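Long-range contact in L-lysine 6-monooxygenase (Pseudomonas syringae pv. tomato, PDB 5CQF), which probably hydroxylates the side-chain amine of L-lysine or a related amino acid, using FAD and NADPH, in siderophore biosynthesis: residues K201-G213 with V340-Y352. Numbering follows the deposited sequence.
Sequences KQLPKRWLVLGSG and VLEVDAVVLGTGY
Arg206 holds the Asp344 carboxylate through two nitrogens, one to each oxygen. Arg206 NE donates to Asp344 OD2 and Arg206 NH2 to Asp344 OD1 (2.7 Å), and both bonds belong to one salt bridge. Both oxygens lie close to the guanidinium plane, yet the nitrogens reach them from above the carboxylate plane. The bend at chi3 (-55°) turns the guanidinium back towards Asp344. Asp344 OD2 also accepts from the backbone N of Arg206 (3.0 Å), on its anti side. Arg206 O in turn accepts from Asp344 N and Ala345 N. From there, strands 206-210 and 345-348 run parallel, joined by backbone hydrogen bonds from Leu208 N to Ala345 O (2.9 Å) through Gly349 N to Leu210 O (2.8 Å). They are neighbours in a five-stranded parallel sheet, consistent with the Rossmann-type NADPH domain of this family. Gly211 and Gly213, between the strand and helix 214-226, fit a GxGxxA pattern, probably the dinucleotide-binding turn. On the sheet face next to that helix, Ala345 CB sits over the six-membered ring of Trp207, 3.6 Å from its centroid, in a CH-pi contact. Val347 CG2 meets Trp207 CZ3 obliquely at 3.5 Å. Trp207 NE1 donates a hydrogen bond to Pro204 O, and Leu223 and Phe187 also pack on Trp207.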
loop_
_atom_site.group_PDB
_atom_site.type_symbol
_atom_site.label_atom_id
_atom_site.label_comp_id
_atom_site.label_asym_id
_atom_site.label_seq_id
_atom_site.Cartn_x
_atom_site.Cartn_y
_atom_site.Cartn_z
ATOM N N LYS A 201 23.244 -10.256 28.415
ATOM C CA LYS A 201 21.854 -10.537 28.640
ATOM C C LYS A 201 21.142 -9.352 29.241
ATOM O O LYS A 201 19.963 -9.448 29.539
ATOM C CB LYS A 201 21.726 -11.739 29.592
ATOM C CG LYS A 201 22.338 -13.040 29.078
ATOM C CD LYS A 201 22.409 -14.103 30.182
ATOM C CE LYS A 201 23.066 -15.395 29.700
ATOM N NZ LYS A 201 23.223 -16.414 30.779
ATOM N N GLN A 202 21.837 -8.251 29.469
ATOM C CA GLN A 202 21.190 -7.092 30.091
ATOM C C GLN A 202 21.713 -5.802 29.511
ATOM O O GLN A 202 22.886 -5.434 29.705
ATOM C CB GLN A 202 21.396 -7.076 31.612
ATOM C CG GLN A 202 20.785 -5.867 32.326
ATOM C CD GLN A 202 19.274 -5.944 32.392
ATOM O OE1 GLN A 202 18.712 -6.903 32.919
ATOM N NE2 GLN A 202 18.605 -4.945 31.842
ATOM N N LEU A 203 20.824 -5.105 28.816
ATOM C CA LEU A 203 21.153 -3.789 28.314
ATOM C C LEU A 203 20.904 -2.720 29.386
ATOM O O LEU A 203 20.004 -2.851 30.182
ATOM C CB LEU A 203 20.304 -3.482 27.082
ATOM C CG LEU A 203 20.441 -4.477 25.938
ATOM C CD1 LEU A 203 19.512 -4.076 24.807
ATOM C CD2 LEU A 203 21.873 -4.548 25.444
ATOM N N PRO A 204 21.676 -1.630 29.367
ATOM C CA PRO A 204 21.314 -0.477 30.195
ATOM C C PRO A 204 20.008 0.183 29.777
ATOM O O PRO A 204 19.605 0.081 28.624
ATOM C CB PRO A 204 22.487 0.491 30.013
ATOM C CG PRO A 204 23.225 0.023 28.825
ATOM C CD PRO A 204 22.932 -1.430 28.624
ATOM N N LYS A 205 19.376 0.867 30.716
ATOM C CA LYS A 205 18.015 1.366 30.555
ATOM C C LYS A 205 17.912 2.674 29.755
ATOM O O LYS A 205 17.012 2.841 28.939
ATOM C CB LYS A 205 17.377 1.560 31.952
ATOM C CG LYS A 205 15.887 1.914 31.949
ATOM C CD LYS A 205 15.330 2.110 33.361
ATOM C CE LYS A 205 15.639 3.508 33.907
ATOM N NZ LYS A 205 15.639 3.584 35.402
ATOM N N ARG A 206 18.819 3.610 30.023
ATOM C CA ARG A 206 18.689 4.978 29.531
ATOM C C ARG A 206 19.703 5.201 28.434
ATOM O O ARG A 206 20.894 5.069 28.654
ATOM C CB ARG A 206 18.906 5.954 30.678
ATOM C CG ARG A 206 17.862 5.865 31.786
ATOM C CD ARG A 206 18.245 6.709 33.009
ATOM N NE ARG A 206 19.574 6.312 33.485
ATOM C CZ ARG A 206 20.344 7.009 34.319
ATOM N NH1 ARG A 206 19.933 8.162 34.834
ATOM N NH2 ARG A 206 21.541 6.537 34.637
ATOM N N TRP A 207 19.228 5.517 27.236
ATOM C CA TRP A 207 20.090 5.678 26.086
ATOM C C TRP A 207 19.914 7.047 25.485
ATOM O O TRP A 207 18.830 7.609 25.534
ATOM C CB TRP A 207 19.742 4.659 25.055
ATOM C CG TRP A 207 20.235 3.320 25.375
ATOM C CD1 TRP A 207 19.644 2.426 26.192
ATOM C CD2 TRP A 207 21.410 2.684 24.855
ATOM N NE1 TRP A 207 20.378 1.280 26.247
ATOM C CE2 TRP A 207 21.471 1.400 25.432
ATOM C CE3 TRP A 207 22.411 3.072 23.957
ATOM C CZ2 TRP A 207 22.494 0.474 25.134
ATOM C CZ3 TRP A 207 23.428 2.150 23.645
ATOM C CH2 TRP A 207 23.458 0.867 24.241
ATOM N N LEU A 208 20.989 7.589 24.941
ATOM C CA LEU A 208 20.922 8.774 24.105
ATOM C C LEU A 208 21.406 8.381 22.750
ATOM O O LEU A 208 22.432 7.741 22.644
ATOM C CB LEU A 208 21.811 9.871 24.663
ATOM C CG LEU A 208 21.634 11.201 23.937
ATOM C CD1 LEU A 208 21.866 12.345 24.893
ATOM C CD2 LEU A 208 22.554 11.366 22.736
ATOM N N VAL A 209 20.650 8.716 21.719
ATOM C CA VAL A 209 21.050 8.436 20.347
ATOM C C VAL A 209 21.095 9.754 19.566
ATOM O O VAL A 209 20.080 10.434 19.412
ATOM C CB VAL A 209 20.072 7.455 19.667
ATOM C CG1 VAL A 209 20.480 7.164 18.248
ATOM C CG2 VAL A 209 20.000 6.144 20.432
ATOM N N LEU A 210 22.283 10.115 19.100
ATOM C CA LEU A 210 22.503 11.373 18.400
ATOM C C LEU A 210 22.403 11.135 16.903
ATOM O O LEU A 210 23.058 10.234 16.370
ATOM C CB LEU A 210 23.895 11.877 18.743
ATOM C CG LEU A 210 24.414 13.180 18.125
ATOM C CD1 LEU A 210 23.653 14.381 18.661
ATOM C CD2 LEU A 210 25.896 13.333 18.426
ATOM N N GLY A 211 21.573 11.909 16.224
ATOM C CA GLY A 211 21.549 11.866 14.759
ATOM C C GLY A 211 20.181 11.672 14.170
ATOM O O GLY A 211 19.252 11.237 14.865
ATOM N N SER A 212 20.071 11.964 12.880
ATOM C CA SER A 212 18.773 12.037 12.216
ATOM C C SER A 212 18.593 11.117 11.002
ATOM O O SER A 212 17.506 11.046 10.454
ATOM C CB SER A 212 18.492 13.488 11.819
ATOM O OG SER A 212 18.457 14.338 12.969
ATOM N N GLY A 213 19.641 10.419 10.583
ATOM C CA GLY A 213 19.560 9.498 9.452
ATOM C C GLY A 213 19.110 8.079 9.793
ATOM O O GLY A 213 18.704 7.774 10.924
ATOM N N VAL A 340 19.746 19.332 30.871
ATOM C CA VAL A 340 20.669 18.258 31.196
ATOM C C VAL A 340 19.916 16.928 31.159
ATOM O O VAL A 340 18.786 16.857 31.612
ATOM C CB VAL A 340 21.288 18.500 32.598
ATOM C CG1 VAL A 340 22.170 17.337 33.050
ATOM C CG2 VAL A 340 22.079 19.797 32.594
ATOM N N LEU A 341 20.552 15.901 30.590
ATOM C CA LEU A 341 20.043 14.513 30.552
ATOM C C LEU A 341 21.055 13.605 31.202
ATOM O O LEU A 341 22.254 13.709 30.928
ATOM C CB LEU A 341 19.883 14.027 29.114
ATOM C CG LEU A 341 18.831 14.734 28.276
ATOM C CD1 LEU A 341 18.928 14.322 26.813
ATOM C CD2 LEU A 341 17.446 14.432 28.833
ATOM N N GLU A 342 20.593 12.696 32.043
ATOM C CA GLU A 342 21.465 11.640 32.538
ATOM C C GLU A 342 21.098 10.314 31.876
ATOM O O GLU A 342 19.969 9.863 31.992
ATOM C CB GLU A 342 21.335 11.525 34.037
ATOM C CG GLU A 342 21.587 12.840 34.743
ATOM C CD GLU A 342 21.115 12.811 36.169
ATOM O OE1 GLU A 342 19.951 12.397 36.406
ATOM O OE2 GLU A 342 21.917 13.195 37.044
ATOM N N VAL A 343 22.057 9.708 31.192
ATOM C CA VAL A 343 21.845 8.455 30.507
ATOM C C VAL A 343 22.925 7.455 30.848
ATOM O O VAL A 343 23.939 7.826 31.395
ATOM C CB VAL A 343 21.780 8.659 28.978
ATOM C CG1 VAL A 343 20.528 9.437 28.628
ATOM C CG2 VAL A 343 23.007 9.370 28.444
ATOM N N ASP A 344 22.682 6.184 30.542
ATOM C CA ASP A 344 23.633 5.107 30.805
ATOM C C ASP A 344 24.525 4.860 29.602
ATOM O O ASP A 344 25.630 4.400 29.755
ATOM C CB ASP A 344 22.890 3.829 31.156
ATOM C CG ASP A 344 22.028 3.976 32.403
ATOM O OD1 ASP A 344 22.578 4.377 33.463
ATOM O OD2 ASP A 344 20.799 3.723 32.326
ATOM N N ALA A 345 24.041 5.137 28.393
ATOM C CA ALA A 345 24.847 4.935 27.195
ATOM C C ALA A 345 24.438 5.843 26.068
ATOM O O ALA A 345 23.313 6.311 26.026
ATOM C CB ALA A 345 24.773 3.497 26.738
ATOM N N VAL A 346 25.371 6.043 25.141
ATOM C CA VAL A 346 25.244 6.978 24.067
ATOM C C VAL A 346 25.640 6.279 22.782
ATOM O O VAL A 346 26.600 5.484 22.789
ATOM C CB VAL A 346 26.160 8.170 24.315
ATOM C CG1 VAL A 346 26.227 9.085 23.107
ATOM C CG2 VAL A 346 25.678 8.938 25.532
ATOM N N VAL A 347 24.857 6.527 21.710
ATOM C CA VAL A 347 25.131 6.017 20.351
ATOM C C VAL A 347 25.310 7.197 19.395
ATOM O O VAL A 347 24.459 8.074 19.330
ATOM C CB VAL A 347 23.990 5.148 19.796
ATOM C CG1 VAL A 347 24.253 4.765 18.356
ATOM C CG2 VAL A 347 23.797 3.882 20.593
ATOM N N LEU A 348 26.410 7.222 18.652
ATOM C CA LEU A 348 26.686 8.332 17.763
ATOM C C LEU A 348 26.288 7.950 16.379
ATOM O O LEU A 348 26.989 7.202 15.731
ATOM C CB LEU A 348 28.156 8.719 17.795
ATOM C CG LEU A 348 28.727 8.995 19.185
ATOM C CD1 LEU A 348 30.220 9.232 19.081
ATOM C CD2 LEU A 348 28.074 10.185 19.849
ATOM N N GLY A 349 25.151 8.463 15.916
ATOM C CA GLY A 349 24.745 8.269 14.524
ATOM C C GLY A 349 25.216 9.469 13.738
ATOM O O GLY A 349 24.442 10.127 13.066
ATOM N N THR A 350 26.500 9.754 13.826
ATOM C CA THR A 350 27.069 10.952 13.258
ATOM C C THR A 350 27.495 10.770 11.810
ATOM O O THR A 350 27.912 11.739 11.185
ATOM C CB THR A 350 28.303 11.384 14.066
ATOM O OG1 THR A 350 29.074 10.231 14.429
ATOM C CG2 THR A 350 27.894 12.110 15.315
ATOM N N GLY A 351 27.404 9.545 11.281
ATOM C CA GLY A 351 27.827 9.269 9.913
ATOM C C GLY A 351 29.336 9.112 9.740
ATOM O O GLY A 351 30.060 8.834 10.707
ATOM N N TYR A 352 29.795 9.286 8.498
ATOM C CA TYR A 352 31.190 9.035 8.096
ATOM C C TYR A 352 31.841 10.279 7.499
ATOM O O TYR A 352 31.205 11.079 6.800
ATOM C CB TYR A 352 31.281 7.862 7.091
ATOM C CG TYR A 352 30.787 6.537 7.654
ATOM C CD1 TYR A 352 29.429 6.227 7.663
ATOM C CD2 TYR A 352 31.670 5.605 8.197
ATOM C CE1 TYR A 352 28.964 5.030 8.194
ATOM C CE2 TYR A 352 31.214 4.402 8.728
ATOM C CZ TYR A 352 29.858 4.121 8.730
ATOM O OH TYR A 352 29.385 2.932 9.248
#